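Side-chain contacts in 1H-3-hydroxy-4-oxoquinoline 2,4-dioxygenase (Pseudomonas putida, PDB 3IBT), which catalyses the cofactor-independent cleavage of the 3-hydroxy-1H-quinolin-4-one ring by dioxygen, giving N-formylanthranilate and carbon monoxide: residues Q2-N7 against I81-I86; N39-L44 against V50-W55; T116-W121 against D197-L202. One frame throughout, in Å; residues are numbered along the deposited sequence.

Contact 1 (Q2-N7 against I81-I86); sequences QSLNVN and IDAKGI
L4 reaches A83 and K84 with the end of its side chain, and the contact is wholly apolar. CD2 of L4 does most of the work: it lies 3.5 Å from CB of A83 and 3.8 Å from CG of K84, while CD1 of L4 stands farther back, 4.1 Å from the same A83 CB. One methyl branch therefore touches the alanine methyl and the start of the lysine chain. The torsion of L4 (chi1 172°) extends CG opposite the backbone N and carries the fork out to the helix end. A83 suits its place because a lone methyl lets the leucine come close to the last turn. K84 offers methylenes to L4, then bends at chi3 and sends its ammonium to a salt bridge with E15 of strand 9-16. Behind them the chain leaves helix 70-83 through a Schellman motif: I86 N bonds to I81 O and G85 N to D82 O, with G85 at positive phi, a conformation glycine adopts readily. V6 packs on A79 and F80 of the same helix. It is a surface contact of the alpha/beta-hydrolase fold, where the residue before edge strand 5-6 packs on the C-terminal end of a sheet-flanking helix.

Contact 2 (N39-L44 against V50-W55); sequences NLAPLL and VICPDW
A41 and L44, one helical turn apart, both direct their CB atoms toward strand 50-53, where V50 and C52, two residues apart, point back at them. The two sets face each other across an axis separation of 9.2 Å, with short helix 40-44 running nearly antiparallel to the strand (159°). V50 meets both helix residues, one with each branch. Its CG2 lies against the start of the L44 side chain, 3.9 Å from CB of L44, and 3.7 Å from the carbonyl O of L44. Its other branch is held opposite the backbone N (chi1 175°) and turns to the alanine, with V50 CG1 4.4 Å from A41 CB. From the next inward-facing strand position comes the thiol, C52 SG standing 4.3 Å from that same A41 methyl. A41 therefore faces a valine branch and a sulfur together, and its small size suits the backbone approach, which is closest between A41 and V50. Beyond the pair, L26 of strand 23-27 touches both L40 and C52, placing the contact within the beta-alpha-beta unit of strand 23-27, helix 40-44 and strand 49-53. Across the two segments the side chains join by dispersion and exclusion of water, without directional bonds, so the fit depends on shape: a branched valine, a compact alanine and a weakly polar cysteine all accept a largely buried setting.

Contact 3 (T116-W121 against D197-L202); sequences TIIIDW and DRMDSL. Unlike the reference sequence in segment 116-121: I118 (reference Val). Unlike the reference sequence in segment 197-202: D200 (reference Glu).
The I118 torsion (chi1 44°) places CG1 between the backbone N and the carbonyl carbon, and its extended chi2 then carries CD1 out toward helix 197-200. W121, with its CG opposite the backbone N (chi1 -161°), brings its six-membered ring to the same spot. Both meet the selenium of M199, a selenomethionine; with W121 this is a Met-aromatic contact, with I118 plain apolar packing, in the core of the alpha/beta-hydrolase fold. The M199 chain runs straight to its selenium and bends at chi3, which leaves the terminal methyl beside the indole, CE 4.2 Å from W121 CZ3. The selenium approaches the indole obliquely, 5.1 Å from the centroid of the W121 six-membered ring and 72° off its normal, and the two side chains slide past each other in opposite senses. A long, flexible, polarisable side chain suits this gap, since the backbones stay far apart. W121 is steadied by an edge-to-face contact with W99, and its backbone N is hydrogen-bonded to H210 NE2. D120, just before W121 and just after the strand, probably raises the basicity of H244, the likely proton donor and acceptor. On the helix side, R198 O takes both S201 N and S201 OG from the same face of its carbonyl plane. M199 SE itself sits 3.8 Å from W121 CZ3, in the loop after the strand, and 3.9 Å from I118 CD1 on it.

In the fold
All three contacts reach the same mixed eight-stranded sheet. Along the chain contact 2 is nested within the loop closed by contact 1, and contact 3 follows both in series. Contact 1 lies at the surface beside outermost strand 5-6, its centre about 16 Å from that of contact 2 and about 25 Å from that of contact 3. Contacts 2 and 3 are buried, with centres about 20 Å apart on opposite sides of the chain's centre; their nearest atoms are about 5 Å apart without touching. These two pack helices 40-44 and 195-200 against strands 49-53 and 115-119, which are separated by strands 23-27 and 89-94, and contact 3 comes closest to the presumed catalytic machinery through D120.

Contact 1 (Q2-N7 against I81-I86)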
ATOM      1  N   GLN A   2      -0.926 -19.341  -6.888  1.00100.89           N
ATOM      2  CA  GLN A   2       0.512 -19.250  -7.251  1.00 99.07           C
ATOM      3  C   GLN A   2       1.438 -18.679  -6.184  1.00 98.07           C
ATOM      4  O   GLN A   2       1.176 -17.608  -5.647  1.00 97.82           O
ATOM      5  CB  GLN A   2       0.691 -18.400  -8.495  1.00 98.84           C
ATOM      6  CG  GLN A   2      -0.219 -18.781  -9.620  1.00 97.34           C
ATOM      7  CD  GLN A   2       0.239 -18.084 -10.872  1.00 96.06           C
ATOM      8  OE1 GLN A   2      -0.394 -17.027 -11.275  1.00 95.73           O
ATOM      9  NE2 GLN A   2       1.365 -18.629 -11.491  1.00 95.42           N
ATOM     10  N   SER A   3       2.541 -19.373  -5.908  1.00 96.71           N
ATOM     11  CA  SER A   3       3.388 -18.989  -4.779  1.00 95.40           C
ATOM     12  C   SER A   3       4.877 -19.259  -4.913  1.00 94.35           C
ATOM     13  O   SER A   3       5.377 -20.148  -4.259  1.00 94.47           O
ATOM     14  CB  SER A   3       2.867 -19.638  -3.497  1.00 95.22           C
ATOM     15  OG  SER A   3       2.408 -20.954  -3.778  1.00 96.00           O
ATOM     16  N   LEU A   4       5.581 -18.495  -5.746  1.00 93.28           N
ATOM     17  CA  LEU A   4       7.050 -18.456  -5.707  1.00 92.87           C
ATOM     18  C   LEU A   4       7.503 -17.857  -4.373  1.00 92.82           C
ATOM     19  O   LEU A   4       6.860 -16.929  -3.845  1.00 93.40           O
ATOM     20  CB  LEU A   4       7.614 -17.627  -6.875  1.00 92.64           C
ATOM     21  CG  LEU A   4       9.113 -17.268  -6.967  1.00 92.59           C
ATOM     22  CD1 LEU A   4       9.846 -18.161  -8.025  1.00 93.69           C
ATOM     23  CD2 LEU A   4       9.247 -15.761  -7.370  1.00 92.24           C
ATOM     24  N   ASN A   5       8.602 -18.395  -3.829  1.00 92.71           N
ATOM     25  CA  ASN A   5       9.171 -17.925  -2.553  1.00 92.36           C
ATOM     26  C   ASN A   5      10.505 -17.188  -2.743  1.00 92.27           C
ATOM     27  O   ASN A   5      11.279 -17.476  -3.684  1.00 92.42           O
ATOM     28  CB  ASN A   5       9.390 -19.083  -1.575  1.00 92.20           C
ATOM     29  CG  ASN A   5      10.790 -19.617  -1.637  1.00 90.79           C
ATOM     30  OD1 ASN A   5      11.177 -20.245  -2.625  1.00 88.35           O
ATOM     31  ND2 ASN A   5      11.582 -19.325  -0.606  1.00 90.05           N
ATOM     32  N   VAL A   6      10.783 -16.269  -1.818  1.00 91.77           N
ATOM     33  CA  VAL A   6      11.896 -15.353  -1.981  1.00 91.05           C
ATOM     34  C   VAL A   6      12.596 -15.199  -0.642  1.00 90.51           C
ATOM     35  O   VAL A   6      11.987 -15.424   0.422  1.00 90.64           O
ATOM     36  CB  VAL A   6      11.421 -13.950  -2.536  1.00 91.11           C
ATOM     37  CG1 VAL A   6      11.109 -14.034  -4.024  1.00 90.97           C
ATOM     38  CG2 VAL A   6      10.209 -13.431  -1.779  1.00 90.58           C
ATOM     39  N   ASN A   7      13.877 -14.836  -0.699  1.00 89.41           N
ATOM     40  CA  ASN A   7      14.608 -14.440   0.487  1.00 88.34           C
ATOM     41  C   ASN A   7      14.333 -15.411   1.645  1.00 88.37           C
ATOM     42  O   ASN A   7      14.458 -16.631   1.482  1.00 88.18           O
ATOM     43  CB  ASN A   7      14.209 -13.015   0.858  1.00 87.81           C
ATOM     44  CG  ASN A   7      15.388 -12.205   1.299  1.00 86.32           C
ATOM     45  OD1 ASN A   7      15.918 -12.544   2.490  1.00 84.00           O
ATOM     46  ND2 ASN A   7      15.879 -11.224   0.351  1.00 86.91           N
ATOM     47  N   ILE A  81      10.700  -9.817  -8.664  1.00 75.91           N
ATOM     48  CA  ILE A  81      11.059  -9.328 -10.011  1.00 76.35           C
ATOM     49  C   ILE A  81      12.199 -10.115 -10.722  1.00 76.45           C
ATOM     50  O   ILE A  81      12.106 -10.429 -11.928  1.00 75.95           O
ATOM     51  CB  ILE A  81      11.393  -7.776 -10.003  1.00 76.75           C
ATOM     52  CG1 ILE A  81      12.798  -7.476  -9.430  1.00 78.57           C
ATOM     53  CG2 ILE A  81      10.282  -6.915  -9.266  1.00 76.63           C
ATOM     54  CD1 ILE A  81      13.982  -7.566 -10.447  1.00 80.21           C
ATOM     55  N   ASP A  82      13.262 -10.399  -9.958  1.00 76.38           N
ATOM     56  CA  ASP A  82      14.427 -11.146 -10.408  1.00 76.64           C
ATOM     57  C   ASP A  82      14.060 -12.616 -10.618  1.00 76.67           C
ATOM     58  O   ASP A  82      14.254 -13.142 -11.708  1.00 76.23           O
ATOM     59  CB  ASP A  82      15.578 -10.958  -9.389  1.00 76.73           C
ATOM     60  CG  ASP A  82      16.692 -12.051  -9.472  1.00 77.25           C
ATOM     61  OD1 ASP A  82      16.440 -13.251  -9.843  1.00 77.25           O
ATOM     62  OD2 ASP A  82      17.868 -11.687  -9.123  1.00 77.94           O
ATOM     63  N   ALA A  83      13.517 -13.250  -9.577  1.00 76.93           N
ATOM     64  CA  ALA A  83      13.201 -14.678  -9.573  1.00 77.17           C
ATOM     65  C   ALA A  83      12.322 -15.109 -10.750  1.00 77.76           C
ATOM     66  O   ALA A  83      12.499 -16.238 -11.292  1.00 78.19           O
ATOM     67  CB  ALA A  83      12.546 -15.066  -8.267  1.00 77.01           C
ATOM     68  N   LYS A  84      11.389 -14.219 -11.128  1.00 77.72           N
ATOM     69  CA  LYS A  84      10.494 -14.407 -12.290  1.00 77.57           C
ATOM     70  C   LYS A  84      11.013 -13.764 -13.586  1.00 78.10           C
ATOM     71  O   LYS A  84      10.456 -13.985 -14.659  1.00 78.44           O
ATOM     72  CB  LYS A  84       9.079 -13.906 -11.984  1.00 76.97           C
ATOM     73  CG  LYS A  84       8.323 -14.751 -10.962  1.00 75.62           C
ATOM     74  CD  LYS A  84       6.837 -14.702 -11.230  1.00 73.98           C
ATOM     75  CE  LYS A  84       6.523 -15.453 -12.545  1.00 75.33           C
ATOM     76  NZ  LYS A  84       5.318 -14.942 -13.280  1.00 74.41           N
ATOM     77  N   GLY A  85      12.085 -12.979 -13.485  1.00 78.88           N
ATOM     78  CA  GLY A  85      12.751 -12.398 -14.660  1.00 79.27           C
ATOM     79  C   GLY A  85      11.977 -11.257 -15.299  1.00 79.72           C
ATOM     80  O   GLY A  85      11.599 -11.351 -16.472  1.00 79.41           O
ATOM     81  N   ILE A  86      11.759 -10.174 -14.544  1.00 79.73           N
ATOM     82  CA  ILE A  86      10.906  -9.115 -15.013  1.00 80.28           C
ATOM     83  C   ILE A  86      11.629  -7.783 -15.042  1.00 80.82           C
ATOM     84  O   ILE A  86      11.577  -7.058 -14.057  1.00 81.33           O
ATOM     85  CB  ILE A  86       9.672  -8.955 -14.090  1.00 80.51           C
ATOM     86  CG1 ILE A  86       9.188 -10.308 -13.539  1.00 80.26           C
ATOM     87  CG2 ILE A  86       8.567  -8.151 -14.807  1.00 81.32           C
ATOM     88  CD1 ILE A  86       8.043 -10.206 -12.499  1.00 79.89           C
TER

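Contact 2 (N39-L44 against V50-W55)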
ATOM      1  N   ASN A  39     -11.664  -6.120  -6.408  1.00 66.34           N
ATOM      2  CA  ASN A  39     -12.522  -5.371  -7.350  1.00 66.18           C
ATOM      3  C   ASN A  39     -11.697  -4.725  -8.425  1.00 66.07           C
ATOM      4  O   ASN A  39     -12.091  -4.732  -9.571  1.00 66.70           O
ATOM      5  CB  ASN A  39     -13.394  -4.322  -6.667  1.00 65.60           C
ATOM      6  CG  ASN A  39     -14.435  -4.931  -5.740  1.00 66.58           C
ATOM      7  OD1 ASN A  39     -14.857  -6.098  -5.903  1.00 64.59           O
ATOM      8  ND2 ASN A  39     -14.858  -4.137  -4.737  1.00 66.96           N
ATOM      9  N   LEU A  40     -10.527  -4.226  -8.063  1.00 65.96           N
ATOM     10  CA  LEU A  40      -9.696  -3.455  -8.990  1.00 66.11           C
ATOM     11  C   LEU A  40      -8.913  -4.303 -10.013  1.00 66.81           C
ATOM     12  O   LEU A  40      -8.752  -3.931 -11.179  1.00 67.01           O
ATOM     13  CB  LEU A  40      -8.784  -2.537  -8.176  1.00 65.22           C
ATOM     14  CG  LEU A  40      -7.549  -1.984  -8.819  1.00 63.91           C
ATOM     15  CD1 LEU A  40      -7.954  -1.114  -9.986  1.00 64.59           C
ATOM     16  CD2 LEU A  40      -6.858  -1.243  -7.771  1.00 58.54           C
ATOM     17  N   ALA A  41      -8.450  -5.460  -9.573  1.00 67.77           N
ATOM     18  CA  ALA A  41      -7.630  -6.311 -10.415  1.00 68.32           C
ATOM     19  C   ALA A  41      -8.343  -6.801 -11.648  1.00 69.33           C
ATOM     20  O   ALA A  41      -7.785  -6.665 -12.730  1.00 70.52           O
ATOM     21  CB  ALA A  41      -7.022  -7.472  -9.642  1.00 67.74           C
ATOM     22  N   PRO A  42      -9.566  -7.382 -11.525  1.00 69.90           N
ATOM     23  CA  PRO A  42     -10.168  -7.888 -12.775  1.00 69.29           C
ATOM     24  C   PRO A  42     -10.340  -6.792 -13.821  1.00 68.67           C
ATOM     25  O   PRO A  42     -10.317  -7.094 -14.992  1.00 68.43           O
ATOM     26  CB  PRO A  42     -11.520  -8.432 -12.319  1.00 69.04           C
ATOM     27  CG  PRO A  42     -11.283  -8.807 -10.908  1.00 69.80           C
ATOM     28  CD  PRO A  42     -10.463  -7.650 -10.389  1.00 70.17           C
ATOM     29  N   LEU A  43     -10.450  -5.539 -13.393  1.00 68.45           N
ATOM     30  CA  LEU A  43     -10.543  -4.434 -14.323  1.00 68.53           C
ATOM     31  C   LEU A  43      -9.208  -4.226 -15.042  1.00 69.42           C
ATOM     32  O   LEU A  43      -9.177  -4.153 -16.275  1.00 70.47           O
ATOM     33  CB  LEU A  43     -11.000  -3.146 -13.625  1.00 68.21           C
ATOM     34  CG  LEU A  43     -12.320  -3.171 -12.848  1.00 66.58           C
ATOM     35  CD1 LEU A  43     -12.722  -1.815 -12.332  1.00 62.73           C
ATOM     36  CD2 LEU A  43     -13.441  -3.762 -13.703  1.00 66.90           C
ATOM     37  N   LEU A  44      -8.105  -4.156 -14.297  1.00 69.59           N
ATOM     38  CA  LEU A  44      -6.799  -3.916 -14.905  1.00 69.71           C
ATOM     39  C   LEU A  44      -6.262  -5.128 -15.673  1.00 70.85           C
ATOM     40  O   LEU A  44      -5.182  -5.037 -16.276  1.00 71.99           O
ATOM     41  CB  LEU A  44      -5.771  -3.498 -13.855  1.00 69.02           C
ATOM     42  CG  LEU A  44      -6.040  -2.289 -12.958  1.00 69.06           C
ATOM     43  CD1 LEU A  44      -5.061  -2.216 -11.780  1.00 66.94           C
ATOM     44  CD2 LEU A  44      -6.020  -1.005 -13.752  1.00 66.51           C
ATOM     45  N   VAL A  50      -1.139  -8.524 -14.246  1.00 70.76           N
ATOM     46  CA  VAL A  50      -1.351  -8.007 -12.883  1.00 70.01           C
ATOM     47  C   VAL A  50      -1.057  -8.986 -11.779  1.00 70.06           C
ATOM     48  O   VAL A  50      -1.761  -9.994 -11.629  1.00 69.94           O
ATOM     49  CB  VAL A  50      -2.765  -7.479 -12.665  1.00 69.67           C
ATOM     50  CG1 VAL A  50      -2.943  -7.085 -11.221  1.00 69.75           C
ATOM     51  CG2 VAL A  50      -3.055  -6.302 -13.589  1.00 69.20           C
ATOM     52  N   ILE A  51      -0.045  -8.648 -10.975  1.00 69.96           N
ATOM     53  CA  ILE A  51       0.410  -9.494  -9.873  1.00 69.94           C
ATOM     54  C   ILE A  51       0.033  -8.922  -8.502  1.00 69.90           C
ATOM     55  O   ILE A  51       0.561  -7.895  -8.112  1.00 70.14           O
ATOM     56  CB  ILE A  51       1.938  -9.682  -9.900  1.00 69.51           C
ATOM     57  CG1 ILE A  51       2.449  -9.884 -11.337  1.00 69.93           C
ATOM     58  CG2 ILE A  51       2.313 -10.821  -8.993  1.00 70.61           C
ATOM     59  CD1 ILE A  51       3.444 -11.077 -11.532  1.00 69.43           C
ATOM     60  N   CYS A  52      -0.863  -9.573  -7.772  1.00 70.03           N
ATOM     61  CA  CYS A  52      -1.142  -9.123  -6.423  1.00 71.19           C
ATOM     62  C   CYS A  52      -0.439 -10.054  -5.427  1.00 72.89           C
ATOM     63  O   CYS A  52      -0.946 -11.147  -5.152  1.00 73.71           O
ATOM     64  CB  CYS A  52      -2.641  -9.087  -6.151  1.00 70.52           C
ATOM     65  SG  CYS A  52      -3.553  -7.976  -7.228  1.00 69.82           S
ATOM     66  N   PRO A  53       0.751  -9.659  -4.906  1.00 73.58           N
ATOM     67  CA  PRO A  53       1.427 -10.451  -3.843  1.00 73.59           C
ATOM     68  C   PRO A  53       0.915 -10.337  -2.384  1.00 73.39           C
ATOM     69  O   PRO A  53       0.161  -9.443  -2.038  1.00 73.09           O
ATOM     70  CB  PRO A  53       2.899 -10.018  -3.937  1.00 73.69           C
ATOM     71  CG  PRO A  53       2.943  -8.829  -4.852  1.00 73.59           C
ATOM     72  CD  PRO A  53       1.555  -8.500  -5.337  1.00 73.66           C
ATOM     73  N   ASP A  54       1.313 -11.299  -1.557  1.00 73.85           N
ATOM     74  CA  ASP A  54       0.954 -11.318  -0.135  1.00 73.87           C
ATOM     75  C   ASP A  54       2.224 -11.252   0.693  1.00 73.19           C
ATOM     76  O   ASP A  54       3.000 -12.222   0.768  1.00 73.32           O
ATOM     77  CB  ASP A  54       0.170 -12.582   0.251  1.00 74.05           C
ATOM     78  CG  ASP A  54      -0.900 -12.941  -0.757  1.00 74.91           C
ATOM     79  OD1 ASP A  54      -1.334 -12.005  -1.498  1.00 78.75           O
ATOM     80  OD2 ASP A  54      -1.309 -14.141  -0.798  1.00 72.79           O
ATOM     81  N   TRP A  55       2.408 -10.100   1.317  1.00 71.98           N
ATOM     82  CA  TRP A  55       3.537  -9.833   2.176  1.00 70.40           C
ATOM     83  C   TRP A  55       3.914 -11.006   3.098  1.00 69.82           C
ATOM     84  O   TRP A  55       3.040 -11.780   3.516  1.00 69.07           O
ATOM     85  CB  TRP A  55       3.166  -8.616   3.004  1.00 69.79           C
ATOM     86  CG  TRP A  55       3.124  -7.348   2.236  1.00 68.43           C
ATOM     87  CD1 TRP A  55       2.174  -6.355   2.315  1.00 68.69           C
ATOM     88  CD2 TRP A  55       4.104  -6.892   1.307  1.00 67.21           C
ATOM     89  NE1 TRP A  55       2.507  -5.310   1.474  1.00 66.93           N
ATOM     90  CE2 TRP A  55       3.690  -5.617   0.849  1.00 67.30           C
ATOM     91  CE3 TRP A  55       5.297  -7.436   0.815  1.00 68.06           C
ATOM     92  CZ2 TRP A  55       4.417  -4.893  -0.088  1.00 68.72           C
ATOM     93  CZ3 TRP A  55       6.019  -6.711  -0.118  1.00 69.27           C
ATOM     94  CH2 TRP A  55       5.576  -5.453  -0.561  1.00 68.77           C
TER

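Contact 3 (T116-W121 against D197-L202)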
ATOM      1  N   THR A 116       5.313   5.662 -10.373  1.00 68.97           N
ATOM      2  CA  THR A 116       4.799   4.773  -9.339  1.00 69.33           C
ATOM      3  C   THR A 116       3.488   5.339  -8.767  1.00 69.17           C
ATOM      4  O   THR A 116       3.207   6.532  -8.919  1.00 70.67           O
ATOM      5  CB  THR A 116       5.887   4.571  -8.277  1.00 69.23           C
ATOM      6  OG1 THR A 116       5.524   3.516  -7.384  1.00 70.56           O
ATOM      7  CG2 THR A 116       6.133   5.861  -7.509  1.00 70.22           C
ATOM      8  N   ILE A 117       2.653   4.508  -8.154  1.00 68.06           N
ATOM      9  CA  ILE A 117       1.408   5.024  -7.608  1.00 66.33           C
ATOM     10  C   ILE A 117       1.281   4.548  -6.215  1.00 66.05           C
ATOM     11  O   ILE A 117       1.629   3.437  -5.875  1.00 66.01           O
ATOM     12  CB  ILE A 117       0.205   4.479  -8.354  1.00 66.59           C
ATOM     13  CG1 ILE A 117       0.243   4.942  -9.813  1.00 65.05           C
ATOM     14  CG2 ILE A 117      -1.112   4.842  -7.612  1.00 65.93           C
ATOM     15  CD1 ILE A 117      -0.876   4.543 -10.594  1.00 62.70           C
ATOM     16  N   ILE A 118       0.731   5.408  -5.409  1.00 66.21           N
ATOM     17  CA  ILE A 118       0.467   5.124  -4.018  1.00 66.46           C
ATOM     18  C   ILE A 118      -0.979   5.495  -3.738  1.00 66.15           C
ATOM     19  O   ILE A 118      -1.522   6.398  -4.366  1.00 66.70           O
ATOM     20  CB  ILE A 118       1.393   5.939  -3.148  1.00 66.84           C
ATOM     21  CG1 ILE A 118       1.452   7.386  -3.675  1.00 67.05           C
ATOM     22  CG2 ILE A 118       2.785   5.316  -3.147  1.00 65.71           C
ATOM     23  CD1 ILE A 118       2.491   8.201  -3.026  1.00 70.21           C
ATOM     24  N   ILE A 119      -1.606   4.791  -2.820  1.00 65.68           N
ATOM     25  CA  ILE A 119      -3.018   4.973  -2.588  1.00 66.26           C
ATOM     26  C   ILE A 119      -3.239   5.184  -1.093  1.00 67.38           C
ATOM     27  O   ILE A 119      -2.863   4.348  -0.279  1.00 68.42           O
ATOM     28  CB  ILE A 119      -3.824   3.768  -3.088  1.00 66.26           C
ATOM     29  CG1 ILE A 119      -3.614   3.597  -4.590  1.00 66.67           C
ATOM     30  CG2 ILE A 119      -5.286   3.927  -2.769  1.00 65.15           C
ATOM     31  CD1 ILE A 119      -4.327   2.437  -5.182  1.00 66.27           C
ATOM     32  N   ASP A 120      -3.828   6.308  -0.723  1.00 67.70           N
ATOM     33  CA  ASP A 120      -4.267   6.484   0.634  1.00 68.54           C
ATOM     34  C   ASP A 120      -3.185   6.253   1.655  1.00 68.76           C
ATOM     35  O   ASP A 120      -3.379   5.524   2.631  1.00 69.60           O
ATOM     36  CB  ASP A 120      -5.512   5.667   0.968  1.00 67.93           C
ATOM     37  CG  ASP A 120      -6.558   6.538   1.664  1.00 70.75           C
ATOM     38  OD1 ASP A 120      -7.594   6.817   1.022  1.00 70.66           O
ATOM     39  OD2 ASP A 120      -6.319   7.028   2.814  1.00 71.22           O
ATOM     40  N   TRP A 121      -2.055   6.910   1.400  1.00 68.83           N
ATOM     41  CA  TRP A 121      -0.911   7.017   2.281  1.00 67.87           C
ATOM     42  C   TRP A 121      -1.004   8.370   2.974  1.00 68.97           C
ATOM     43  O   TRP A 121      -1.047   9.417   2.290  1.00 68.75           O
ATOM     44  CB  TRP A 121       0.290   7.116   1.389  1.00 66.91           C
ATOM     45  CG  TRP A 121       1.560   6.799   2.035  1.00 66.73           C
ATOM     46  CD1 TRP A 121       1.743   6.194   3.228  1.00 64.33           C
ATOM     47  CD2 TRP A 121       2.849   7.009   1.483  1.00 65.12           C
ATOM     48  NE1 TRP A 121       3.061   6.034   3.463  1.00 64.86           N
ATOM     49  CE2 TRP A 121       3.771   6.508   2.398  1.00 64.36           C
ATOM     50  CE3 TRP A 121       3.313   7.584   0.291  1.00 68.56           C
ATOM     51  CZ2 TRP A 121       5.153   6.543   2.177  1.00 66.18           C
ATOM     52  CZ3 TRP A 121       4.699   7.613   0.050  1.00 67.40           C
ATOM     53  CH2 TRP A 121       5.600   7.086   0.996  1.00 65.89           C
ATOM     54  N   ASP A 197       8.512  13.996   3.212  1.00 74.97           N
ATOM     55  CA  ASP A 197       9.954  14.125   3.375  1.00 76.05           C
ATOM     56  C   ASP A 197      10.654  12.942   2.778  1.00 76.45           C
ATOM     57  O   ASP A 197      11.661  13.087   2.101  1.00 76.96           O
ATOM     58  CB  ASP A 197      10.328  14.206   4.850  1.00 76.57           C
ATOM     59  CG  ASP A 197       9.874  15.498   5.499  1.00 78.92           C
ATOM     60  OD1 ASP A 197       9.085  16.232   4.885  1.00 82.77           O
ATOM     61  OD2 ASP A 197      10.317  15.803   6.629  1.00 82.98           O
ATOM     62  N   ARG A 198      10.147  11.750   3.050  1.00 76.86           N
ATOM     63  CA  ARG A 198      10.683  10.569   2.387  1.00 77.79           C
ATOM     64  C   ARG A 198      10.916  10.839   0.887  1.00 79.05           C
ATOM     65  O   ARG A 198      12.048  10.739   0.404  1.00 79.19           O
ATOM     66  CB  ARG A 198       9.739   9.380   2.610  1.00 77.48           C
ATOM     67  CG  ARG A 198      10.087   8.132   1.881  1.00 74.56           C
ATOM     68  CD  ARG A 198      11.512   7.817   2.079  1.00 74.41           C
ATOM     69  NE  ARG A 198      11.855   6.449   1.695  1.00 74.33           N
ATOM     70  CZ  ARG A 198      12.931   6.156   0.977  1.00 74.10           C
ATOM     71  NH1 ARG A 198      13.220   4.894   0.672  1.00 74.44           N
ATOM     72  NH2 ARG A 198      13.722   7.141   0.558  1.00 73.99           N
HETATM   73  N   MSE A 199       9.845  11.234   0.195  1.00 80.37           N
HETATM   74  CA  MSE A 199       9.807  11.389  -1.251  1.00 82.92           C
HETATM   75  C   MSE A 199      10.713  12.519  -1.692  1.00 81.73           C
HETATM   76  O   MSE A 199      11.498  12.385  -2.648  1.00 81.94           O
HETATM   77  CB  MSE A 199       8.359  11.614  -1.740  1.00 81.84           C
HETATM   78  CG  MSE A 199       7.460  10.362  -1.651  1.00 83.95           C
HETATM   79 SE   MSE A 199       5.540  10.494  -2.254  1.00 91.81          SE
HETATM   80  CE  MSE A 199       4.771  11.671  -0.833  1.00 89.92           C
ATOM     81  N   ASP A 200      10.633  13.621  -0.969  1.00 81.46           N
ATOM     82  CA  ASP A 200      11.440  14.774  -1.258  1.00 81.54           C
ATOM     83  C   ASP A 200      12.968  14.463  -1.160  1.00 80.82           C
ATOM     84  O   ASP A 200      13.804  15.209  -1.663  1.00 80.42           O
ATOM     85  CB  ASP A 200      10.998  15.898  -0.316  1.00 82.49           C
ATOM     86  CG  ASP A 200      11.118  17.315  -0.945  1.00 86.51           C
ATOM     87  OD1 ASP A 200      11.713  17.447  -2.061  1.00 91.09           O
ATOM     88  OD2 ASP A 200      10.619  18.303  -0.309  1.00 88.40           O
ATOM     89  N   SER A 201      13.336  13.332  -0.568  1.00 80.41           N
ATOM     90  CA  SER A 201      14.737  13.042  -0.348  1.00 79.96           C
ATOM     91  C   SER A 201      15.268  11.965  -1.259  1.00 79.42           C
ATOM     92  O   SER A 201      16.409  11.524  -1.102  1.00 79.67           O
ATOM     93  CB  SER A 201      14.980  12.644   1.103  1.00 80.30           C
ATOM     94  OG  SER A 201      14.601  11.297   1.288  1.00 81.15           O
ATOM     95  N   LEU A 202      14.451  11.508  -2.195  1.00 78.79           N
ATOM     96  CA  LEU A 202      14.995  10.665  -3.257  1.00 78.16           C
ATOM     97  C   LEU A 202      15.899  11.556  -4.121  1.00 78.51           C
ATOM     98  O   LEU A 202      15.582  12.734  -4.356  1.00 78.34           O
ATOM     99  CB  LEU A 202      13.898  10.019  -4.102  1.00 77.45           C
ATOM    100  CG  LEU A 202      12.736   9.300  -3.418  1.00 75.13           C
ATOM    101  CD1 LEU A 202      11.616   9.198  -4.371  1.00 73.76           C
ATOM    102  CD2 LEU A 202      13.117   7.944  -3.016  1.00 73.41           C
TER